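Local coordinates for protein alpha-L-rhamnosidase (Streptomyces avermitilis, PDB 3W5M) that hydrolyses terminal non-reducing alpha-L-rhamnose residues from alpha-L-rhamnosides, including citrus flavonoids and gum arabic, and carries a calcium-dependent rhamnose-binding module, at residues Y744-N749 against T811-V816; D804-G809 against A833-A838; L817-N822 against L858-D863. All coordinates share one frame; numbering follows the deposited sequence.

Contact 1: residues Y744-N749 against T811-V816; sequences YGDWLN and TQSAYV
A buried serine–carboxylate hydrogen bond, from Ser813 to Asp746, joins a loop of the (alpha/alpha)6-barrel to the first turn of helix 812-820. The loop, which runs between helices 713-732 and 756-777, passes close to the catalytic-domain sugar site: the side chain of Asp746 is about 7 Å from that of Trp695, a rhamnose-binding residue. Across the two segments the contact is this one pair. Ser813 OG donates to Asp746 OD2 at 2.6 Å, reaching the oxygen from well above the carboxylate plane, 61° out of it. Asp746 holds CG anti to its own backbone N (chi1 -170°), which carries the carboxylate out from the loop to the serine. The same carboxylate also accepts backbone N-H groups from the loop before helix 854-863, with Gly850 N on OD2 and Gly853 N on OD1.

Each partner sits on a well-defined backbone element. Asp746 begins a type II beta turn ending at Asn749, and its carbonyl oxygen accepts both Asn749 N and Asn749 ND2, the latter at 3.0 Å from above the carbonyl plane. On the other segment Thr811 is the N-cap of the helix: its OG1 accepts Ala814 N at 3.0 Å, fixing the turn from which Ser813 projects.

With one hydroxyl and two backbone N-H groups gripping it, the Asp746 carboxylate has little freedom to rotate. The bonding therefore ties three chain segments together through one side chain.

Contact 2: residues D804-G809 against A833-A838; sequences DGKVKG and ADRLVA
Lys806 lays the end of its side chain across Arg835 at the surface of the (alpha/alpha)6-barrel domain, where the loop ahead of helix 812-820 runs past helix 829-842. The lysine leaves an Asx turn: Asp804 OD1 accepts Lys806 N at 3.2 Å, from above the carboxylate plane. Lys806 CB stays beside that turn, 3.4 Å from Asp804 OD1. An unstaggered first torsion, -104°, sets CG against the hydroxyl of Tyr815 from helix 812-820. The bend at chi2 (77°) then turns CD toward the arginine, though CD itself does not touch it. CE makes the first approach, with Lys806 CE 3.5 Å from Arg835 CD, and also brushes Arg835 CG.

A second bend, at chi4, brings the ammonium over one face of the guanidinium. There Lys806 NZ lies 3.3 Å from Arg835 NE and 3.8 Å from Arg835 CZ. Both nitrogens are donors, so no hydrogen bond forms, and the contact is a close pairing of like charges combined with aliphatic packing. The unfavourable charge is probably eased by Asp810, whose OD2 forms a salt bridge with Arg835 NH2, and by solvent beside these partly exposed side chains.

The hydroxyl of Tyr815 touches both side chains. It is hydrogen-bonded to Val807 N and to Asp810, and on the helix side Tyr815 OH packs against Arg835 CG.

Contact 3: residues L817-N822 against L858-D863; sequences LTLSMN and LPVLTD
Val860 divides its two methyl groups between neighbouring residues of the opposing helix, Leu819 and Ser820, and one methyl rests against main chain as well as side chain. This is helix-to-helix packing in the (alpha/alpha)6-barrel, between the last turn of helix 812-820 and helix 854-863. The CA atoms of Ser820 and Val860 are 5.9 Å apart, a close approach of the backbones that is consistent with the small serine side chain at this point.

Val860 CG2 sits 3.6 Å from Ser820 N and 3.7 Å from Ser820 CB; it also packs against Val816 O, one turn earlier. The other branch, CG1, is anti to the backbone N of Val860 (chi1 159°), and this rotation aims it at the leucine. Val860 CG1 packs 3.7 Å from Leu819 CD1 and also meets Leu819 CB, the two side chains crossing at about a right angle. Helix 829-842 completes this apolar patch, Leu836 touching Val860 and Ala833 touching Leu819. The polar end of Ser820 turns to a different partner: its OG is hydrogen-bonded to Arg856 NH1, one turn before Val860.

Helix 854-863 is kinked at Pro859, whose N lacks a bond to the preceding turn; helix 812-820 ends here in a Schellman motif with Asn822, at positive phi, as the C' residue. The carbonyl of Leu819 takes a weak bond from Asn822 N in that motif and a further one from Arg829 NH1. A water lies between the segments, 2.9 Å from Leu819 O and 3.1 Å from Asp863 OD2.

In the fold
Following the chain from the N terminus, the loop at 744-749 opens contact 1, and 804-809 opens contact 2 before contact 1 closes at 811-816. Contact 3 opens immediately afterwards at 817-822. Helix 829-842 then closes contact 2 at 833-838, and helix 854-863 closes contact 3 at 858-863. Contact 2 thus crosses both others, whereas contacts 1 and 3 follow in series and share helix 812-820. Tyr815 bridges contacts 1 and 2, and Leu836 packs between contacts 2 and 3. Together they tie three successive helices of the (alpha/alpha)6-barrel to one another and to two of its loops, from near the rhamnose site to the domain surface.

Contact 1: residues Y744-N749 against T811-V816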
loop_
_atom_site.group_PDB
_atom_site.type_symbol
_atom_site.label_atom_id
_atom_site.label_comp_id
_atom_site.label_asym_id
_atom_site.label_seq_id
_atom_site.Cartn_x
_atom_site.Cartn_y
_atom_site.Cartn_z
ATOM N N TYR A 744 -12.181 6.382 -17.502
ATOM C CA TYR A 744 -10.860 6.951 -17.656
ATOM C C TYR A 744 -10.229 6.695 -19.031
ATOM O O TYR A 744 -9.403 7.474 -19.481
ATOM C CB TYR A 744 -9.936 6.488 -16.516
ATOM C CG TYR A 744 -10.501 6.809 -15.154
ATOM C CD1 TYR A 744 -10.633 8.139 -14.726
ATOM C CD2 TYR A 744 -10.903 5.789 -14.289
ATOM C CE1 TYR A 744 -11.144 8.436 -13.473
ATOM C CE2 TYR A 744 -11.423 6.075 -13.040
ATOM C CZ TYR A 744 -11.541 7.395 -12.634
ATOM O OH TYR A 744 -12.069 7.666 -11.396
ATOM N N GLY A 745 -10.634 5.609 -19.693
ATOM C CA GLY A 745 -10.065 5.189 -20.973
ATOM C C GLY A 745 -8.623 4.740 -20.867
ATOM O O GLY A 745 -8.152 4.311 -19.783
ATOM N N ASP A 746 -7.906 4.859 -21.979
ATOM C CA ASP A 746 -6.491 4.558 -22.027
ATOM C C ASP A 746 -5.708 5.712 -21.388
ATOM O O ASP A 746 -4.917 6.400 -22.036
ATOM C CB ASP A 746 -6.013 4.257 -23.468
ATOM C CG ASP A 746 -4.603 3.695 -23.517
ATOM O OD1 ASP A 746 -4.224 2.908 -22.618
ATOM O OD2 ASP A 746 -3.844 4.038 -24.462
ATOM N N TRP A 747 -5.947 5.889 -20.089
ATOM C CA TRP A 747 -5.336 6.943 -19.263
ATOM C C TRP A 747 -3.874 7.254 -19.566
ATOM O O TRP A 747 -3.024 6.366 -19.594
ATOM C CB TRP A 747 -5.491 6.516 -17.792
ATOM C CG TRP A 747 -5.237 7.580 -16.762
ATOM C CD1 TRP A 747 -4.210 7.626 -15.850
ATOM C CD2 TRP A 747 -6.056 8.719 -16.508
ATOM N NE1 TRP A 747 -4.340 8.740 -15.060
ATOM C CE2 TRP A 747 -5.463 9.429 -15.444
ATOM C CE3 TRP A 747 -7.236 9.214 -17.083
ATOM C CZ2 TRP A 747 -6.012 10.613 -14.943
ATOM C CZ3 TRP A 747 -7.772 10.378 -16.594
ATOM C CH2 TRP A 747 -7.166 11.067 -15.519
ATOM N N LEU A 748 -3.569 8.544 -19.745
ATOM C CA LEU A 748 -2.191 9.020 -19.936
ATOM C C LEU A 748 -1.483 8.435 -21.176
ATOM O O LEU A 748 -0.273 8.263 -21.198
ATOM C CB LEU A 748 -1.355 8.872 -18.627
ATOM C CG LEU A 748 -1.914 9.696 -17.468
ATOM C CD1 LEU A 748 -1.190 9.367 -16.162
ATOM C CD2 LEU A 748 -1.798 11.184 -17.779
ATOM N N ASN A 749 -2.258 8.127 -22.215
ATOM C CA ASN A 749 -1.687 7.885 -23.548
ATOM C C ASN A 749 -0.906 9.127 -24.036
ATOM O O ASN A 749 -1.161 10.237 -23.552
ATOM C CB ASN A 749 -2.818 7.545 -24.533
ATOM C CG ASN A 749 -3.812 8.679 -24.705
ATOM O OD1 ASN A 749 -3.509 9.688 -25.352
ATOM N ND2 ASN A 749 -5.010 8.522 -24.139
ATOM N N THR A 811 -6.056 4.156 -33.065
ATOM C CA THR A 811 -4.969 4.369 -32.122
ATOM C C THR A 811 -4.160 3.098 -31.921
ATOM O O THR A 811 -4.646 2.002 -32.205
ATOM C CB THR A 811 -5.493 4.858 -30.753
ATOM O OG1 THR A 811 -6.401 3.900 -30.202
ATOM C CG2 THR A 811 -6.208 6.200 -30.887
ATOM N N GLN A 812 -2.929 3.239 -31.430
ATOM C CA GLN A 812 -2.110 2.080 -31.092
ATOM C C GLN A 812 -2.891 1.175 -30.111
ATOM O O GLN A 812 -2.985 -0.045 -30.320
ATOM C CB GLN A 812 -0.753 2.509 -30.509
ATOM C CG GLN A 812 0.195 3.149 -31.515
ATOM C CD GLN A 812 1.604 3.315 -30.978
ATOM O OE1 GLN A 812 1.969 2.703 -29.983
ATOM N NE2 GLN A 812 2.403 4.151 -31.637
ATOM N N SER A 813 -3.480 1.783 -29.079
ATOM C CA SER A 813 -4.242 1.044 -28.062
ATOM C C SER A 813 -5.495 0.369 -28.591
ATOM O O SER A 813 -5.822 -0.723 -28.138
ATOM C CB SER A 813 -4.585 1.930 -26.863
ATOM O OG SER A 813 -3.427 2.090 -26.092
ATOM N N ALA A 814 -6.163 0.997 -29.567
ATOM C CA ALA A 814 -7.319 0.400 -30.249
ATOM C C ALA A 814 -6.986 -0.953 -30.874
ATOM O O ALA A 814 -7.792 -1.882 -30.796
ATOM C CB ALA A 814 -7.899 1.343 -31.305
ATOM N N TYR A 815 -5.799 -1.079 -31.456
ATOM C CA TYR A 815 -5.401 -2.340 -32.059
ATOM C C TYR A 815 -4.873 -3.304 -31.020
ATOM O O TYR A 815 -5.219 -4.483 -31.026
ATOM C CB TYR A 815 -4.380 -2.104 -33.157
ATOM C CG TYR A 815 -5.013 -1.320 -34.273
ATOM C CD1 TYR A 815 -6.081 -1.862 -34.999
ATOM C CD2 TYR A 815 -4.582 -0.030 -34.581
ATOM C CE1 TYR A 815 -6.678 -1.146 -36.020
ATOM C CE2 TYR A 815 -5.182 0.698 -35.599
ATOM C CZ TYR A 815 -6.228 0.142 -36.303
ATOM O OH TYR A 815 -6.829 0.860 -37.315
ATOM N N VAL A 816 -4.024 -2.795 -30.131
ATOM C CA VAL A 816 -3.511 -3.613 -29.047
ATOM C C VAL A 816 -4.654 -4.342 -28.342
ATOM O O VAL A 816 -4.593 -5.569 -28.169
ATOM C CB VAL A 816 -2.710 -2.776 -28.021
ATOM C CG1 VAL A 816 -2.462 -3.606 -26.757
ATOM C CG2 VAL A 816 -1.359 -2.362 -28.617
#

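Contact 2: residues D804-G809 against A833-A838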
loop_
_atom_site.group_PDB
_atom_site.type_symbol
_atom_site.label_atom_id
_atom_site.label_comp_id
_atom_site.label_asym_id
_atom_site.label_seq_id
_atom_site.Cartn_x
_atom_site.Cartn_y
_atom_site.Cartn_z
ATOM N N ASP A 804 -11.512 -3.485 -43.762
ATOM C CA ASP A 804 -10.073 -3.565 -43.974
ATOM C C ASP A 804 -9.309 -3.782 -42.668
ATOM O O ASP A 804 -8.077 -3.726 -42.654
ATOM C CB ASP A 804 -9.548 -2.325 -44.714
ATOM C CG ASP A 804 -9.941 -1.010 -44.028
ATOM O OD1 ASP A 804 -10.440 -1.024 -42.872
ATOM O OD2 ASP A 804 -9.754 0.050 -44.659
ATOM N N GLY A 805 -10.044 -4.021 -41.583
ATOM C CA GLY A 805 -9.430 -4.297 -40.280
ATOM C C GLY A 805 -9.079 -3.067 -39.451
ATOM O O GLY A 805 -8.379 -3.162 -38.423
ATOM N N LYS A 806 -9.553 -1.904 -39.892
ATOM C CA LYS A 806 -9.339 -0.689 -39.124
ATOM C C LYS A 806 -10.301 -0.661 -37.949
ATOM O O LYS A 806 -11.473 -0.980 -38.074
ATOM C CB LYS A 806 -9.492 0.565 -39.992
ATOM C CG LYS A 806 -8.171 1.215 -40.377
ATOM C CD LYS A 806 -7.464 0.465 -41.496
ATOM C CE LYS A 806 -6.075 1.024 -41.758
ATOM N NZ LYS A 806 -6.069 2.502 -41.948
ATOM N N VAL A 807 -9.782 -0.299 -36.789
ATOM C CA VAL A 807 -10.622 -0.182 -35.619
ATOM C C VAL A 807 -10.825 1.306 -35.328
ATOM O O VAL A 807 -9.903 2.109 -35.498
ATOM C CB VAL A 807 -10.011 -0.928 -34.411
ATOM C CG1 VAL A 807 -10.950 -0.854 -33.215
ATOM C CG2 VAL A 807 -9.713 -2.387 -34.791
ATOM N N LYS A 808 -12.038 1.633 -34.917
ATOM C CA LYS A 808 -12.446 2.986 -34.548
ATOM C C LYS A 808 -11.439 3.661 -33.614
ATOM O O LYS A 808 -11.095 3.124 -32.547
ATOM C CB LYS A 808 -13.829 2.940 -33.913
ATOM C CG LYS A 808 -14.389 4.295 -33.522
ATOM C CD LYS A 808 -15.794 4.125 -32.978
ATOM C CE LYS A 808 -16.313 5.407 -32.335
ATOM N NZ LYS A 808 -17.709 5.213 -31.835
ATOM N N GLY A 809 -10.937 4.809 -34.067
ATOM C CA GLY A 809 -10.059 5.637 -33.288
ATOM C C GLY A 809 -8.679 5.521 -33.864
ATOM O O GLY A 809 -7.864 6.427 -33.698
ATOM N N ALA A 833 -2.865 -5.984 -37.112
ATOM C CA ALA A 833 -1.499 -5.955 -36.605
ATOM C C ALA A 833 -0.544 -5.159 -37.516
ATOM O O ALA A 833 0.360 -4.460 -37.019
ATOM C CB ALA A 833 -0.974 -7.366 -36.369
ATOM N N ASP A 834 -0.732 -5.283 -38.838
ATOM C CA ASP A 834 0.033 -4.503 -39.815
ATOM C C ASP A 834 -0.140 -2.997 -39.566
ATOM O O ASP A 834 0.836 -2.230 -39.624
ATOM C CB ASP A 834 -0.419 -4.833 -41.259
ATOM C CG ASP A 834 0.215 -6.129 -41.823
ATOM O OD1 ASP A 834 1.229 -6.633 -41.275
ATOM O OD2 ASP A 834 -0.304 -6.642 -42.854
ATOM N N ARG A 835 -1.388 -2.590 -39.329
ATOM C CA ARG A 835 -1.775 -1.215 -39.035
ATOM C C ARG A 835 -1.158 -0.697 -37.715
ATOM O O ARG A 835 -0.820 0.478 -37.605
ATOM C CB ARG A 835 -3.303 -1.097 -39.001
ATOM C CG ARG A 835 -3.843 0.312 -38.822
ATOM C CD ARG A 835 -3.202 1.281 -39.809
ATOM N NE ARG A 835 -3.665 2.660 -39.668
ATOM C CZ ARG A 835 -3.005 3.719 -40.147
ATOM N NH1 ARG A 835 -1.856 3.557 -40.786
ATOM N NH2 ARG A 835 -3.481 4.940 -39.980
ATOM N N LEU A 836 -1.023 -1.585 -36.729
ATOM C CA LEU A 836 -0.409 -1.243 -35.452
ATOM C C LEU A 836 1.046 -0.901 -35.661
ATOM O O LEU A 836 1.527 0.143 -35.190
ATOM C CB LEU A 836 -0.525 -2.418 -34.467
ATOM C CG LEU A 836 0.179 -2.276 -33.113
ATOM C CD1 LEU A 836 -0.354 -1.078 -32.301
ATOM C CD2 LEU A 836 0.017 -3.597 -32.368
ATOM N N VAL A 837 1.733 -1.784 -36.375
ATOM C CA VAL A 837 3.132 -1.612 -36.709
ATOM C C VAL A 837 3.332 -0.325 -37.512
ATOM O O VAL A 837 4.343 0.369 -37.335
ATOM C CB VAL A 837 3.672 -2.825 -37.481
ATOM C CG1 VAL A 837 5.099 -2.591 -37.946
ATOM C CG2 VAL A 837 3.628 -4.065 -36.591
ATOM N N ALA A 838 2.365 -0.019 -38.374
ATOM C CA ALA A 838 2.422 1.170 -39.218
ATOM C C ALA A 838 2.362 2.433 -38.360
ATOM O O ALA A 838 3.102 3.394 -38.615
ATOM C CB ALA A 838 1.289 1.159 -40.241
#

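Contact 3: residues L817-N822 against L858-D863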
loop_
_atom_site.group_PDB
_atom_site.type_symbol
_atom_site.label_atom_id
_atom_site.label_comp_id
_atom_site.label_asym_id
_atom_site.label_seq_id
_atom_site.Cartn_x
_atom_site.Cartn_y
_atom_site.Cartn_z
ATOM N N LEU A 817 -5.681 -3.604 -27.936
ATOM C CA LEU A 817 -6.727 -4.186 -27.105
ATOM C C LEU A 817 -7.585 -5.196 -27.857
ATOM O O LEU A 817 -7.943 -6.248 -27.309
ATOM C CB LEU A 817 -7.614 -3.105 -26.497
ATOM C CG LEU A 817 -6.905 -2.387 -25.335
ATOM C CD1 LEU A 817 -7.591 -1.080 -25.019
ATOM C CD2 LEU A 817 -6.829 -3.262 -24.092
ATOM N N THR A 818 -7.918 -4.869 -29.107
ATOM C CA THR A 818 -8.726 -5.775 -29.919
ATOM C C THR A 818 -7.970 -7.039 -30.271
ATOM O O THR A 818 -8.575 -8.114 -30.248
ATOM C CB THR A 818 -9.234 -5.099 -31.206
ATOM O OG1 THR A 818 -8.106 -4.654 -31.980
ATOM C CG2 THR A 818 -10.118 -3.941 -30.839
ATOM N N LEU A 819 -6.673 -6.932 -30.576
ATOM C CA LEU A 819 -5.861 -8.118 -30.851
ATOM C C LEU A 819 -5.671 -8.959 -29.586
ATOM O O LEU A 819 -5.801 -10.195 -29.616
ATOM C CB LEU A 819 -4.512 -7.756 -31.469
ATOM C CG LEU A 819 -4.667 -7.258 -32.910
ATOM C CD1 LEU A 819 -3.417 -6.482 -33.278
ATOM C CD2 LEU A 819 -4.912 -8.433 -33.867
ATOM N N SER A 820 -5.395 -8.279 -28.476
ATOM C CA SER A 820 -5.172 -8.952 -27.192
ATOM C C SER A 820 -6.381 -9.764 -26.706
ATOM O O SER A 820 -6.222 -10.895 -26.247
ATOM C CB SER A 820 -4.811 -7.930 -26.107
ATOM O OG SER A 820 -4.314 -8.617 -24.977
ATOM N N MET A 821 -7.556 -9.167 -26.783
ATOM C CA MET A 821 -8.788 -9.714 -26.231
ATOM C C MET A 821 -9.545 -10.575 -27.245
ATOM O O MET A 821 -10.665 -11.003 -26.982
ATOM C CB MET A 821 -9.692 -8.605 -25.687
ATOM C CG MET A 821 -9.049 -7.820 -24.536
ATOM S SD MET A 821 -9.992 -6.374 -24.059
ATOM C CE MET A 821 -9.053 -5.869 -22.593
ATOM N N ASN A 822 -8.901 -10.820 -28.381
ATOM C CA ASN A 822 -9.424 -11.689 -29.448
ATOM C C ASN A 822 -10.739 -11.171 -29.984
ATOM O O ASN A 822 -11.700 -11.933 -30.178
ATOM C CB ASN A 822 -9.487 -13.154 -28.971
ATOM C CG ASN A 822 -8.126 -13.663 -28.516
ATOM O OD1 ASN A 822 -7.141 -13.515 -29.230
ATOM N ND2 ASN A 822 -8.056 -14.229 -27.307
ATOM N N LEU A 858 3.599 -5.071 -26.049
ATOM C CA LEU A 858 4.693 -5.927 -26.468
ATOM C C LEU A 858 4.211 -7.375 -26.665
ATOM O O LEU A 858 4.628 -8.034 -27.639
ATOM C CB LEU A 858 5.935 -5.826 -25.556
ATOM C CG LEU A 858 6.719 -4.498 -25.434
ATOM C CD1 LEU A 858 8.114 -4.724 -24.877
ATOM C CD2 LEU A 858 6.822 -3.753 -26.768
ATOM N N PRO A 859 3.328 -7.883 -25.768
ATOM C CA PRO A 859 2.754 -9.232 -26.014
ATOM C C PRO A 859 1.994 -9.380 -27.368
ATOM O O PRO A 859 2.219 -10.358 -28.095
ATOM C CB PRO A 859 1.798 -9.421 -24.828
ATOM C CG PRO A 859 2.446 -8.634 -23.736
ATOM C CD PRO A 859 2.937 -7.376 -24.436
ATOM N N VAL A 860 1.133 -8.424 -27.698
ATOM C CA VAL A 860 0.419 -8.421 -28.993
ATOM C C VAL A 860 1.395 -8.383 -30.175
ATOM O O VAL A 860 1.243 -9.144 -31.145
ATOM C CB VAL A 860 -0.600 -7.283 -29.057
ATOM C CG1 VAL A 860 -0.977 -6.938 -30.487
ATOM C CG2 VAL A 860 -1.837 -7.643 -28.252
ATOM N N LEU A 861 2.407 -7.522 -30.083
ATOM C CA LEU A 861 3.456 -7.451 -31.101
ATOM C C LEU A 861 4.136 -8.817 -31.301
ATOM O O LEU A 861 4.352 -9.234 -32.427
ATOM C CB LEU A 861 4.484 -6.347 -30.785
ATOM C CG LEU A 861 4.054 -4.895 -30.996
ATOM C CD1 LEU A 861 5.127 -3.964 -30.443
ATOM C CD2 LEU A 861 3.823 -4.598 -32.477
ATOM N N THR A 862 4.439 -9.510 -30.208
ATOM C CA THR A 862 5.064 -10.820 -30.283
ATOM C C THR A 862 4.094 -11.871 -30.822
ATOM O O THR A 862 4.501 -12.744 -31.598
ATOM C CB THR A 862 5.616 -11.284 -28.920
ATOM O OG1 THR A 862 6.892 -10.675 -28.682
ATOM C CG2 THR A 862 5.819 -12.806 -28.904
ATOM N N ASP A 863 2.828 -11.781 -30.424
ATOM C CA ASP A 863 1.825 -12.774 -30.833
ATOM C C ASP A 863 1.611 -12.755 -32.328
ATOM O O ASP A 863 1.311 -13.778 -32.926
ATOM C CB ASP A 863 0.466 -12.497 -30.207
ATOM C CG ASP A 863 0.383 -12.890 -28.751
ATOM O OD1 ASP A 863 1.251 -13.641 -28.237
ATOM O OD2 ASP A 863 -0.588 -12.428 -28.115
HETATM O O HOH W 1 -3.064 -11.253 -29.614
#